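PDB 4HR6: lectin from Trichosanthes anguina, which probably binds carbohydrate as a lectin, being a three-chain, nontoxic homologue of the type II ribosome-inactivating proteins. Local coordinates for residues V109-M113 / V114-S118; S118-R121 / F122-Q125; L141-V144 / S145-N149. One frame throughout, in Å; residues are numbered along the deposited sequence.

Contact 1: V109-M113 / V114-S118; sequences VIIQM and VLEAS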
loop_
_atom_site.group_PDB
_atom_site.type_symbol
_atom_site.label_atom_id
_atom_site.label_comp_id
_atom_site.label_asym_id
_atom_site.label_seq_id
_atom_site.Cartn_x
_atom_site.Cartn_y
_atom_site.Cartn_z
ATOM N N VAL B 109 -20.576 -9.237 -6.964
ATOM C CA VAL B 109 -20.550 -7.803 -7.189
ATOM C C VAL B 109 -20.463 -7.025 -5.879
ATOM O O VAL B 109 -19.598 -6.155 -5.696
ATOM C CB VAL B 109 -21.790 -7.356 -7.988
ATOM C CG1 VAL B 109 -21.826 -5.851 -8.118
ATOM C CG2 VAL B 109 -21.803 -8.002 -9.375
ATOM N N ILE B 110 -21.369 -7.346 -4.958
ATOM C CA ILE B 110 -21.520 -6.590 -3.734
ATOM C C ILE B 110 -20.289 -6.749 -2.838
ATOM O O ILE B 110 -19.774 -5.773 -2.312
ATOM C CB ILE B 110 -22.803 -7.007 -2.990
ATOM C CG1 ILE B 110 -24.024 -6.469 -3.723
ATOM C CG2 ILE B 110 -22.790 -6.476 -1.566
ATOM C CD1 ILE B 110 -25.287 -7.241 -3.453
ATOM N N ILE B 111 -19.820 -7.978 -2.677
ATOM C CA ILE B 111 -18.683 -8.243 -1.821
ATOM C C ILE B 111 -17.467 -7.452 -2.322
ATOM O O ILE B 111 -16.799 -6.775 -1.550
ATOM C CB ILE B 111 -18.413 -9.774 -1.719
ATOM C CG1 ILE B 111 -19.518 -10.424 -0.875
ATOM C CG2 ILE B 111 -17.055 -10.073 -1.111
ATOM C CD1 ILE B 111 -19.502 -11.931 -0.908
ATOM N N GLN B 112 -17.213 -7.501 -3.620
ATOM C CA GLN B 112 -16.058 -6.799 -4.164
ATOM C C GLN B 112 -16.174 -5.293 -4.026
ATOM O O GLN B 112 -15.237 -4.638 -3.596
ATOM C CB GLN B 112 -15.827 -7.195 -5.603
ATOM C CG GLN B 112 -15.334 -8.616 -5.721
ATOM C CD GLN B 112 -14.988 -8.966 -7.132
ATOM O OE1 GLN B 112 -15.861 -9.288 -7.940
ATOM N NE2 GLN B 112 -13.711 -8.910 -7.443
ATOM N N MET B 113 -17.341 -4.753 -4.351
ATOM C CA MET B 113 -17.534 -3.313 -4.371
ATOM C C MET B 113 -17.675 -2.705 -2.990
ATOM O O MET B 113 -17.516 -1.485 -2.843
ATOM C CB MET B 113 -18.739 -2.947 -5.207
ATOM C CG MET B 113 -18.516 -3.132 -6.691
ATOM S SD MET B 113 -19.931 -2.652 -7.704
ATOM C CE MET B 113 -19.902 -0.865 -7.509
ATOM N N VAL B 114 -17.937 -3.528 -1.969
ATOM C CA VAL B 114 -18.072 -3.011 -0.607
ATOM C C VAL B 114 -16.950 -3.509 0.313
ATOM O O VAL B 114 -16.211 -2.709 0.896
ATOM C CB VAL B 114 -19.447 -3.379 -0.009
ATOM C CG1 VAL B 114 -19.536 -2.904 1.425
ATOM C CG2 VAL B 114 -20.566 -2.753 -0.833
ATOM N N LEU B 115 -16.796 -4.827 0.439
ATOM C CA LEU B 115 -15.857 -5.346 1.406
ATOM C C LEU B 115 -14.435 -5.274 0.875
ATOM O O LEU B 115 -13.541 -4.857 1.582
ATOM C CB LEU B 115 -16.206 -6.779 1.820
ATOM C CG LEU B 115 -17.554 -7.012 2.495
ATOM C CD1 LEU B 115 -17.699 -8.484 2.884
ATOM C CD2 LEU B 115 -17.677 -6.133 3.722
ATOM N N GLU B 116 -14.217 -5.695 -0.364
ATOM C CA GLU B 116 -12.865 -5.724 -0.898
ATOM C C GLU B 116 -12.330 -4.301 -1.135
ATOM O O GLU B 116 -11.145 -4.025 -0.932
ATOM C CB GLU B 116 -12.818 -6.583 -2.157
ATOM C CG GLU B 116 -13.299 -8.020 -1.964
ATOM C CD GLU B 116 -12.506 -8.759 -0.926
ATOM O OE1 GLU B 116 -11.314 -8.995 -1.170
ATOM O OE2 GLU B 116 -13.057 -9.082 0.154
ATOM N N ALA B 117 -13.218 -3.392 -1.529
ATOM C CA ALA B 117 -12.851 -1.983 -1.638
ATOM C C ALA B 117 -12.453 -1.403 -0.294
ATOM O O ALA B 117 -11.592 -0.523 -0.250
ATOM C CB ALA B 117 -13.986 -1.183 -2.217
ATOM N N SER B 118 -13.092 -1.858 0.795
ATOM C CA SER B 118 -12.736 -1.360 2.119
ATOM C C SER B 118 -11.334 -1.811 2.528
ATOM O O SER B 118 -10.666 -1.144 3.302
ATOM C CB SER B 118 -13.748 -1.818 3.169
ATOM O OG SER B 118 -15.039 -1.264 2.908
#

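Contact 2: S118-R121 / F122-Q125; sequences SKFR and FIEQ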
loop_
_atom_site.group_PDB
_atom_site.type_symbol
_atom_site.label_atom_id
_atom_site.label_comp_id
_atom_site.label_asym_id
_atom_site.label_seq_id
_atom_site.Cartn_x
_atom_site.Cartn_y
_atom_site.Cartn_z
ATOM N N SER B 118 -13.092 -1.858 0.795
ATOM C CA SER B 118 -12.736 -1.360 2.119
ATOM C C SER B 118 -11.334 -1.811 2.528
ATOM O O SER B 118 -10.666 -1.144 3.302
ATOM C CB SER B 118 -13.748 -1.818 3.169
ATOM O OG SER B 118 -15.039 -1.264 2.908
ATOM N N LYS B 119 -10.902 -2.964 2.028
ATOM C CA LYS B 119 -9.619 -3.533 2.417
ATOM C C LYS B 119 -8.451 -2.852 1.700
ATOM O O LYS B 119 -7.345 -2.765 2.257
ATOM C CB LYS B 119 -9.591 -5.019 2.085
ATOM C CG LYS B 119 -10.556 -5.890 2.872
ATOM C CD LYS B 119 -10.549 -7.305 2.305
ATOM C CE LYS B 119 -11.429 -8.245 3.090
ATOM N NZ LYS B 119 -11.498 -9.566 2.417
ATOM N N PHE B 120 -8.691 -2.422 0.454
ATOM C CA PHE B 120 -7.640 -1.948 -0.440
ATOM C C PHE B 120 -8.011 -0.616 -1.123
ATOM O O PHE B 120 -9.025 -0.539 -1.802
ATOM C CB PHE B 120 -7.368 -2.967 -1.538
ATOM C CG PHE B 120 -6.838 -4.280 -1.043
ATOM C CD1 PHE B 120 -5.498 -4.427 -0.727
ATOM C CD2 PHE B 120 -7.688 -5.374 -0.890
ATOM C CE1 PHE B 120 -5.004 -5.640 -0.277
ATOM C CE2 PHE B 120 -7.205 -6.588 -0.435
ATOM C CZ PHE B 120 -5.856 -6.722 -0.132
ATOM N N ARG B 121 -7.157 0.395 -0.961
ATOM C CA ARG B 121 -7.281 1.681 -1.654
ATOM C C ARG B 121 -7.311 1.525 -3.174
ATOM O O ARG B 121 -8.105 2.167 -3.842
ATOM C CB ARG B 121 -6.155 2.629 -1.229
ATOM C CG ARG B 121 -6.258 3.103 0.223
ATOM C CD ARG B 121 -5.612 4.490 0.408
ATOM N NE ARG B 121 -5.842 5.016 1.750
ATOM C CZ ARG B 121 -5.091 4.752 2.828
ATOM N NH1 ARG B 121 -4.014 3.968 2.751
ATOM N NH2 ARG B 121 -5.415 5.288 4.004
ATOM N N PHE B 122 -6.520 0.610 -3.717
ATOM C CA PHE B 122 -6.507 0.375 -5.160
ATOM C C PHE B 122 -7.874 -0.059 -5.700
ATOM O O PHE B 122 -8.286 0.349 -6.803
ATOM C CB PHE B 122 -5.449 -0.668 -5.515
ATOM C CG PHE B 122 -5.332 -0.926 -6.974
ATOM C CD1 PHE B 122 -4.690 -0.016 -7.795
ATOM C CD2 PHE B 122 -5.875 -2.060 -7.539
ATOM C CE1 PHE B 122 -4.586 -0.241 -9.161
ATOM C CE2 PHE B 122 -5.782 -2.291 -8.901
ATOM C CZ PHE B 122 -5.124 -1.382 -9.715
ATOM N N ILE B 123 -8.592 -0.860 -4.912
ATOM C CA ILE B 123 -9.901 -1.345 -5.327
ATOM C C ILE B 123 -10.940 -0.258 -5.108
ATOM O O ILE B 123 -11.776 -0.024 -5.946
ATOM C CB ILE B 123 -10.299 -2.666 -4.610
ATOM C CG1 ILE B 123 -9.334 -3.771 -5.011
ATOM C CG2 ILE B 123 -11.721 -3.082 -4.983
ATOM C CD1 ILE B 123 -9.519 -5.052 -4.219
ATOM N N GLU B 124 -10.882 0.403 -3.983
ATOM C CA GLU B 124 -11.714 1.573 -3.764
ATOM C C GLU B 124 -11.632 2.563 -4.947
ATOM O O GLU B 124 -12.660 3.023 -5.455
ATOM C CB GLU B 124 -11.283 2.269 -2.491
ATOM C CG GLU B 124 -12.137 3.472 -2.117
ATOM C CD GLU B 124 -11.476 4.347 -1.074
ATOM O OE1 GLU B 124 -12.131 5.299 -0.589
ATOM O OE2 GLU B 124 -10.313 4.067 -0.719
ATOM N N GLN B 125 -10.408 2.880 -5.366
ATOM C CA GLN B 125 -10.184 3.852 -6.430
ATOM C C GLN B 125 -10.682 3.335 -7.770
ATOM O O GLN B 125 -11.281 4.079 -8.524
ATOM C CB GLN B 125 -8.707 4.277 -6.528
ATOM C CG GLN B 125 -8.464 5.467 -7.471
ATOM C CD GLN B 125 -9.247 6.708 -7.069
ATOM O OE1 GLN B 125 -9.101 7.203 -5.968
ATOM N NE2 GLN B 125 -10.104 7.192 -7.953
HETATM O O HOH W 1 -8.653 6.114 0.245
#

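Contact 3: L141-V144 / S145-N149; sequences LAIV and SLEDN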
loop_
_atom_site.group_PDB
_atom_site.type_symbol
_atom_site.label_atom_id
_atom_site.label_comp_id
_atom_site.label_asym_id
_atom_site.label_seq_id
_atom_site.Cartn_x
_atom_site.Cartn_y
_atom_site.Cartn_z
ATOM N N LEU B 141 -6.010 -9.146 -13.017
ATOM C CA LEU B 141 -5.158 -9.779 -12.022
ATOM C C LEU B 141 -4.663 -8.845 -10.927
ATOM O O LEU B 141 -4.356 -9.286 -9.816
ATOM C CB LEU B 141 -3.965 -10.439 -12.718
ATOM C CG LEU B 141 -4.348 -11.673 -13.537
ATOM C CD1 LEU B 141 -3.187 -12.149 -14.392
ATOM C CD2 LEU B 141 -4.798 -12.789 -12.602
ATOM N N ALA B 142 -4.568 -7.560 -11.232
ATOM C CA ALA B 142 -4.227 -6.579 -10.226
ATOM C C ALA B 142 -5.207 -6.637 -9.049
ATOM O O ALA B 142 -4.789 -6.727 -7.905
ATOM C CB ALA B 142 -4.199 -5.185 -10.837
ATOM N N ILE B 143 -6.503 -6.581 -9.341
ATOM C CA ILE B 143 -7.522 -6.630 -8.310
ATOM C C ILE B 143 -7.604 -8.034 -7.686
ATOM O O ILE B 143 -7.553 -8.176 -6.482
ATOM C CB ILE B 143 -8.883 -6.163 -8.862
ATOM C CG1 ILE B 143 -8.804 -4.644 -9.123
ATOM C CG2 ILE B 143 -10.012 -6.498 -7.897
ATOM C CD1 ILE B 143 -10.067 -3.953 -9.586
ATOM N N VAL B 144 -7.701 -9.061 -8.517
ATOM C CA VAL B 144 -7.877 -10.426 -8.042
ATOM C C VAL B 144 -6.753 -10.891 -7.129
ATOM O O VAL B 144 -7.028 -11.562 -6.132
ATOM C CB VAL B 144 -8.076 -11.393 -9.218
ATOM C CG1 VAL B 144 -7.875 -12.839 -8.800
ATOM C CG2 VAL B 144 -9.475 -11.213 -9.788
ATOM N N SER B 145 -5.506 -10.544 -7.452
ATOM C CA SER B 145 -4.350 -10.953 -6.642
ATOM C C SER B 145 -4.350 -10.292 -5.255
ATOM O O SER B 145 -3.898 -10.882 -4.280
ATOM C CB SER B 145 -3.022 -10.693 -7.380
ATOM O OG SER B 145 -2.768 -9.316 -7.572
ATOM N N LEU B 146 -4.881 -9.079 -5.161
ATOM C CA LEU B 146 -5.062 -8.439 -3.871
ATOM C C LEU B 146 -6.127 -9.179 -3.056
ATOM O O LEU B 146 -5.915 -9.482 -1.888
ATOM C CB LEU B 146 -5.479 -6.985 -4.043
ATOM C CG LEU B 146 -4.460 -6.028 -4.657
ATOM C CD1 LEU B 146 -5.121 -4.669 -4.900
ATOM C CD2 LEU B 146 -3.255 -5.878 -3.756
ATOM N N GLU B 147 -7.263 -9.484 -3.681
ATOM C CA GLU B 147 -8.354 -10.174 -2.982
ATOM C C GLU B 147 -7.896 -11.526 -2.431
ATOM O O GLU B 147 -8.113 -11.838 -1.262
ATOM C CB GLU B 147 -9.550 -10.368 -3.914
ATOM C CG GLU B 147 -10.270 -9.064 -4.266
ATOM C CD GLU B 147 -11.341 -9.248 -5.327
ATOM O OE1 GLU B 147 -11.570 -10.384 -5.768
ATOM O OE2 GLU B 147 -11.958 -8.259 -5.746
ATOM N N ASP B 148 -7.247 -12.303 -3.280
ATOM C CA ASP B 148 -6.810 -13.636 -2.925
ATOM C C ASP B 148 -5.674 -13.666 -1.885
ATOM O O ASP B 148 -5.506 -14.671 -1.195
ATOM C CB ASP B 148 -6.386 -14.400 -4.182
ATOM C CG ASP B 148 -7.561 -14.749 -5.092
ATOM O OD1 ASP B 148 -8.735 -14.647 -4.682
ATOM O OD2 ASP B 148 -7.294 -15.135 -6.237
ATOM N N ASN B 149 -4.896 -12.591 -1.768
ATOM C CA ASN B 149 -3.744 -12.568 -0.836
ATOM C C ASN B 149 -3.909 -11.742 0.420
ATOM O O ASN B 149 -2.962 -11.606 1.187
ATOM C CB ASN B 149 -2.497 -12.084 -1.576
ATOM C CG ASN B 149 -1.929 -13.140 -2.490
ATOM O OD1 ASN B 149 -1.418 -14.140 -2.031
ATOM N ND2 ASN B 149 -2.043 -12.940 -3.773
#

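Contact 1: V109-M113 / V114-S118
Ile111 O takes two N-H groups at once, from Leu115 and Glu116, and marks a pi-bulge: a wider turn within helix 103-119, which runs through the middle of the ribosome-inactivating-protein fold. The bond from Leu115 N to Ile111 O is 2.8 Å long but bent to 132°, whereas Glu116 N reaches Ile111 O at 3.0 Å and a straighter 163°. The i to i+5 pattern continues one residue on, with Ala117 N 3.1 Å from Gln112 O, while Val114 N keeps the ordinary i to i+4 bond to Ile110 O. This backbone seam is the tight part. With CG beside its backbone N (chi1 -57°), Glu116 rests CG 3.7 Å from Gln112 CA; a bend at chi2 then turns the carboxylate, whose OE2 forms a salt bridge with Lys119. The side-chain rows are looser. Ile111 CG2 and Leu115 CD1 only graze at 4.3 Å; Ile111 also packs on Phe67 and Leu70, and Ile110 on helix 85-96. No flank faces solvent. Alanine suits position 117, where Ile123 of the next helix presses close. At the C-terminal end Ser118, small and polar, folds back so that its OG donates to Val114 O at 2.7 Å, beside the backbone bond from Ser118 N.

Contact 2: S118-R121 / F122-Q125
Phe120 O receives Glu124 N at 3.0 Å in an almost perfectly straight bond (179°), the donor lying in the carbonyl plane. One residue on, Gln125 N bonds to Arg121 O at 2.9 Å; Ile123 N adds only a weak, bent bond to Phe120 O. Beyond the backbone, a water links the side chains of Arg121 and Glu124: it donates to Glu124 OE2 at 2.8 Å and lies in plane at the edge of the guanidinium, weakly bonded to Arg121 NE at 3.4 Å. Arg121 NE and Glu124 OE2 stay 5.2 Å apart, both chains running out extended, so the water bridges them without direct contact. Their long arms suit a chain boundary: Glu124 OE2 forms a salt bridge with Arg21 of one neighbouring chain, and Arg121 NH2 bonds to Ala221 O of another.

These bonds start a new helix at a helix-helix corner. Phe120 is the first residue to leave helical geometry after helix 103-119 and is also the N-cap of helix 121-132; its extended backbone (psi 124°) turns the chain and aims its carbonyl into the new first turn. On the apolar side Phe120 and Ile123 lie side by side, pointing the same way. Ile123 CD1 comes obliquely to the ring, 3.8 Å from Phe120 CD2, and is also 4.0 Å from Phe120 CB. The Phe120 ring also meets that of Trp150, the planes steeply inclined. Phe122, with chi1 at -178°, lays its ring on helix 141-159 too, against Ala142, Ile143 and Leu146, and stacks with Tyr264 of a neighbouring chain.

Contact 3: L141-V144 / S145-N149
With chi1 at 66°, Ser145 holds OG between its own backbone N and carbonyl carbon, pointing back toward Leu141. From there OG donates to Leu141 O at 2.7 Å, and Ser145 N reaches the same oxygen at 2.9 Å, so one carbonyl in the first turn of helix 141-159 is gripped by both donors of a single residue. The short hydroxyl of serine can fold back onto the preceding turn in this way. The regular ladder follows, from Glu147 N to Ile143 O and from Asp148 N to Val144 O. Val144 turns CG1 anti to its backbone N (chi1 164°), alongside the Asp148 carboxylate, with CG1 3.5 Å from Asp148 OD2. The extended Glu147 chain instead passes obliquely across Ile143, its OE2 3.4 Å from Ile143 CG2. On another side of the helix Leu146 sets its CG 3.3 Å from Ala142 O; like Ala142 and Ile143, it packs on Phe122 of helix 121-132. Asn149 closes the segment by donating ND2 to Ser145 O at 2.8 Å, nearly in its own amide plane. Methyl groups bordering the carboxylates satisfy none of their oxygens, and polar partners come from elsewhere: Arg78 NH1 forms salt bridges with Glu147 OE1 and Asp148 OD1, and Gln112 is a further partner of Glu147. One guanidinium thus bridges two successive acids, which probably eases their mutual repulsion and helps to orient them, together with Gln112 for Glu147.

Contacts 1 and 2 share Ser118 and have centres about 9 Å apart; Ile123 CG2 of the second helix packs 3.7 Å from Ala117 CA. Contact 3 lies about 13 Å from contact 1 and 11 Å from contact 2, centre to centre. It meets contact 1 through a probable, short hydrogen bond, Gln112 NE2 to Glu147 OE2 at 2.5 Å, and contact 2 through Phe120 CZ, 3.3 Å from Leu146 O. Contacts 1 and 2 together carry Glu116 to Phe120, which resembles the Glu-Ala-Ala-Arg-Phe signature of active ribosome-inactivating proteins. Here Ser118 replaces the second alanine and Lys119 the arginine; the region of Glu116 and Lys119 probably corresponds to the active site of those enzymes.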